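Local coordinates for protein LpxE (Aquifex aeolicus, PDB 6EBU) that probably removes the 1-phosphate of lipid A, as a membrane-embedded hydrolase of the PAP2 phosphatase family, at residues V94-L100 with E142-V148. The protein carries 1 engineered substitution. Numbering follows the deposited sequence.
With BOG (octyl beta-D-glucopyranoside), chain F; SO4 (sulfate ion), chain B.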
loop_
_atom_site.group_PDB
_atom_site.type_symbol
_atom_site.label_atom_id
_atom_site.label_comp_id
_atom_site.label_asym_id
_atom_site.label_seq_id
_atom_site.Cartn_x
_atom_site.Cartn_y
_atom_site.Cartn_z
ATOM N N VAL A 94 4.423 10.470 17.719
ATOM C CA VAL A 94 4.032 10.112 16.363
ATOM C C VAL A 94 2.720 10.807 16.031
ATOM O O VAL A 94 1.758 10.746 16.807
ATOM C CB VAL A 94 3.904 8.587 16.215
ATOM C CG1 VAL A 94 3.055 8.237 15.004
ATOM C CG2 VAL A 94 5.283 7.952 16.107
ATOM N N ASN A 95 2.683 11.475 14.882
ATOM C CA ASN A 95 1.457 12.097 14.395
ATOM C C ASN A 95 0.595 11.021 13.745
ATOM O O ASN A 95 0.923 10.515 12.665
ATOM C CB ASN A 95 1.787 13.224 13.422
ATOM C CG ASN A 95 2.591 14.333 14.074
ATOM O OD1 ASN A 95 2.073 15.085 14.897
ATOM N ND2 ASN A 95 3.862 14.441 13.708
ATOM N N LEU A 96 -0.502 10.667 14.406
ATOM C CA LEU A 96 -1.342 9.541 14.023
ATOM C C LEU A 96 -2.656 10.039 13.438
ATOM O O LEU A 96 -3.333 10.873 14.046
ATOM C CB LEU A 96 -1.630 8.647 15.230
ATOM C CG LEU A 96 -0.888 7.318 15.350
ATOM C CD1 LEU A 96 -1.555 6.454 16.409
ATOM C CD2 LEU A 96 -0.855 6.602 14.016
ATOM N N LEU A 97 -3.018 9.512 12.270
ATOM C CA LEU A 97 -4.335 9.755 11.696
ATOM C C LEU A 97 -5.301 8.601 11.919
ATOM O O LEU A 97 -6.516 8.823 11.945
ATOM C CB LEU A 97 -4.220 10.035 10.194
ATOM C CG LEU A 97 -3.675 11.411 9.808
ATOM C CD1 LEU A 97 -3.386 11.473 8.320
ATOM C CD2 LEU A 97 -4.649 12.507 10.210
ATOM N N PHE A 98 -4.794 7.378 12.081
ATOM C CA PHE A 98 -5.619 6.206 12.328
ATOM C C PHE A 98 -5.064 5.431 13.515
ATOM O O PHE A 98 -3.842 5.301 13.656
ATOM C CB PHE A 98 -5.676 5.287 11.096
ATOM C CG PHE A 98 -5.880 6.016 9.797
ATOM C CD1 PHE A 98 -7.020 6.773 9.578
ATOM C CD2 PHE A 98 -4.931 5.939 8.788
ATOM C CE1 PHE A 98 -7.209 7.442 8.380
ATOM C CE2 PHE A 98 -5.115 6.606 7.588
ATOM C CZ PHE A 98 -6.255 7.358 7.385
ATOM N N PRO A 99 -5.931 4.907 14.387
ATOM C CA PRO A 99 -5.467 4.180 15.592
ATOM C C PRO A 99 -5.032 2.751 15.285
ATOM O O PRO A 99 -5.708 1.765 15.601
ATOM C CB PRO A 99 -6.698 4.237 16.510
ATOM C CG PRO A 99 -7.706 5.136 15.824
ATOM C CD PRO A 99 -7.392 5.060 14.374
ATOM N N LEU A 100 -3.870 2.619 14.653
ATOM C CA LEU A 100 -3.284 1.324 14.337
ATOM C C LEU A 100 -1.965 1.180 15.084
ATOM O O LEU A 100 -1.212 2.150 15.219
ATOM C CB LEU A 100 -3.066 1.172 12.832
ATOM C CG LEU A 100 -4.320 1.312 11.969
ATOM C CD1 LEU A 100 -3.982 1.140 10.497
ATOM C CD2 LEU A 100 -5.380 0.312 12.405
ATOM N N GLU A 142 0.674 7.864 1.963
ATOM C CA GLU A 142 -0.382 8.116 2.939
ATOM C C GLU A 142 -0.177 7.294 4.207
ATOM O O GLU A 142 -0.409 7.785 5.317
ATOM C CB GLU A 142 -1.747 7.821 2.315
ATOM C CG GLU A 142 -2.901 7.809 3.295
ATOM C CD GLU A 142 -3.428 6.411 3.532
ATOM O OE1 GLU A 142 -3.420 5.957 4.695
ATOM O OE2 GLU A 142 -3.839 5.761 2.549
ATOM N N ARG A 143 0.269 6.043 4.064
ATOM C CA ARG A 143 0.469 5.195 5.237
ATOM C C ARG A 143 1.529 5.778 6.165
ATOM O O ARG A 143 1.379 5.738 7.392
ATOM C CB ARG A 143 0.855 3.777 4.807
ATOM C CG ARG A 143 -0.131 3.112 3.853
ATOM C CD ARG A 143 -1.564 3.307 4.314
ATOM N NE ARG A 143 -1.970 2.298 5.287
ATOM C CZ ARG A 143 -2.982 2.442 6.134
ATOM N NH1 ARG A 143 -3.693 3.560 6.136
ATOM N NH2 ARG A 143 -3.280 1.467 6.984
ATOM N N ILE A 144 2.603 6.330 5.600
ATOM C CA ILE A 144 3.644 6.936 6.424
ATOM C C ILE A 144 3.156 8.253 7.011
ATOM O O ILE A 144 3.378 8.542 8.192
ATOM C CB ILE A 144 4.933 7.121 5.606
ATOM C CG1 ILE A 144 5.283 5.831 4.863
ATOM C CG2 ILE A 144 6.086 7.544 6.509
ATOM C CD1 ILE A 144 6.466 5.967 3.945
ATOM N N TYR A 145 2.481 9.073 6.197
ATOM C CA TYR A 145 1.961 10.341 6.695
ATOM C C TYR A 145 0.959 10.130 7.821
ATOM O O TYR A 145 0.901 10.935 8.760
ATOM C CB TYR A 145 1.320 11.136 5.554
ATOM C CG TYR A 145 0.852 12.510 5.976
ATOM C CD1 TYR A 145 1.705 13.604 5.914
ATOM C CD2 TYR A 145 -0.437 12.709 6.454
ATOM C CE1 TYR A 145 1.284 14.861 6.310
ATOM C CE2 TYR A 145 -0.866 13.957 6.849
ATOM C CZ TYR A 145 -0.002 15.032 6.778
ATOM O OH TYR A 145 -0.425 16.280 7.179
ATOM N N ALA A 146 0.164 9.062 7.748
ATOM C CA ALA A 146 -0.788 8.760 8.808
ATOM C C ALA A 146 -0.117 8.256 10.079
ATOM O O ALA A 146 -0.789 8.147 11.110
ATOM C CB ALA A 146 -1.807 7.729 8.318
ATOM N N GLY A 147 1.177 7.946 10.031
ATOM C CA GLY A 147 1.877 7.452 11.198
ATOM C C GLY A 147 1.635 5.996 11.524
ATOM O O GLY A 147 1.949 5.565 12.637
ATOM N N VAL A 148 1.094 5.216 10.585
ATOM C CA VAL A 148 0.773 3.817 10.848
ATOM C C VAL A 148 1.756 2.851 10.204
ATOM O O VAL A 148 1.656 1.637 10.444
ATOM C CB VAL A 148 -0.663 3.479 10.391
ATOM C CG1 VAL A 148 -1.666 4.382 11.092
ATOM C CG2 VAL A 148 -0.788 3.598 8.877
HETATM O O1 BOG F . -6.366 -2.217 7.227
HETATM C "C1'" BOG F . -6.578 -1.535 5.993
HETATM C "C2'" BOG F . -7.668 -0.458 6.185
HETATM C "C3'" BOG F . -7.430 0.716 5.185
HETATM C "C4'" BOG F . -7.458 2.073 5.942
HETATM C "C5'" BOG F . -6.691 1.946 7.278
HETATM C "C6'" BOG F . -7.026 3.148 8.186
HETATM C "C7'" BOG F . -8.377 2.934 8.865
HETATM C "C8'" BOG F . -8.278 1.762 9.844
HETATM S S SO4 B . -2.174 -2.120 6.470
HETATM O O1 SO4 B . -1.850 -0.879 5.770
HETATM O O2 SO4 B . -2.670 -1.814 7.806
HETATM O O3 SO4 B . -0.967 -2.935 6.569
HETATM O O4 SO4 B . -3.198 -2.849 5.725
HETATM O O HOH W 1 1.358 3.509 14.380
#
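The third signature motif of PAP2 phosphatases, to which Arg143 and His149 belong, meets loop 94-100 where Leu97 N donates to Ala146 O (2.9 Å, 163° at the hydrogen). Helix 126-145 ends here in a Schellman motif: Val148 N returns to Arg143 O and Gly147 N to Ile144 O. Positive phi suits glycine, and any CB at Gly147 would also collide with Asn95 O, which instead receives a CA-H contact from Gly147. A water donates to both Gly147 O and Leu100 O, tying the two segments again.

Small Ala146 lets Phe98 come close, with CE2 3.6 Å from Ala146 CB. One face of that ring lies on Leu97 CB, the other on BOG C6', while Glu142 OE1 approaches the edge at CE2 (3.4 Å), its carboxylate turned 86° from the ring. The two branches of Val148 are used differently: CG1 packs among Leu96, Phe98 and Leu100, 3.9 Å from Leu100 CB, and CG2 sits over the Arg143 guanidinium.

Bends at chi2 and chi3 (-85°) fold Arg143 back and bring its head between carboxylate and sulfate. Arg143 NH1 gives a salt bridge in the guanidinium plane to the syn lone pair of Glu142 OE1 (2.8 Å), fixing the group's rotation; Arg143 NE (3.2 Å) and NH2 (3.0 Å) both reach sulfate O1. Lys79, Arg86, Gly108 and His149 also bind this sulfate, consistent with a phosphate pocket as in the family. An alanine replacing Arg143 would probably weaken the anion's hold and leave Glu142 without its charge partner, freer to turn beside Phe98. Beyond the pocket, Leu97 CD1 touches the edge of Tyr145 at CD2 (3.7 Å), whose hydroxyl is anchored by Asp31.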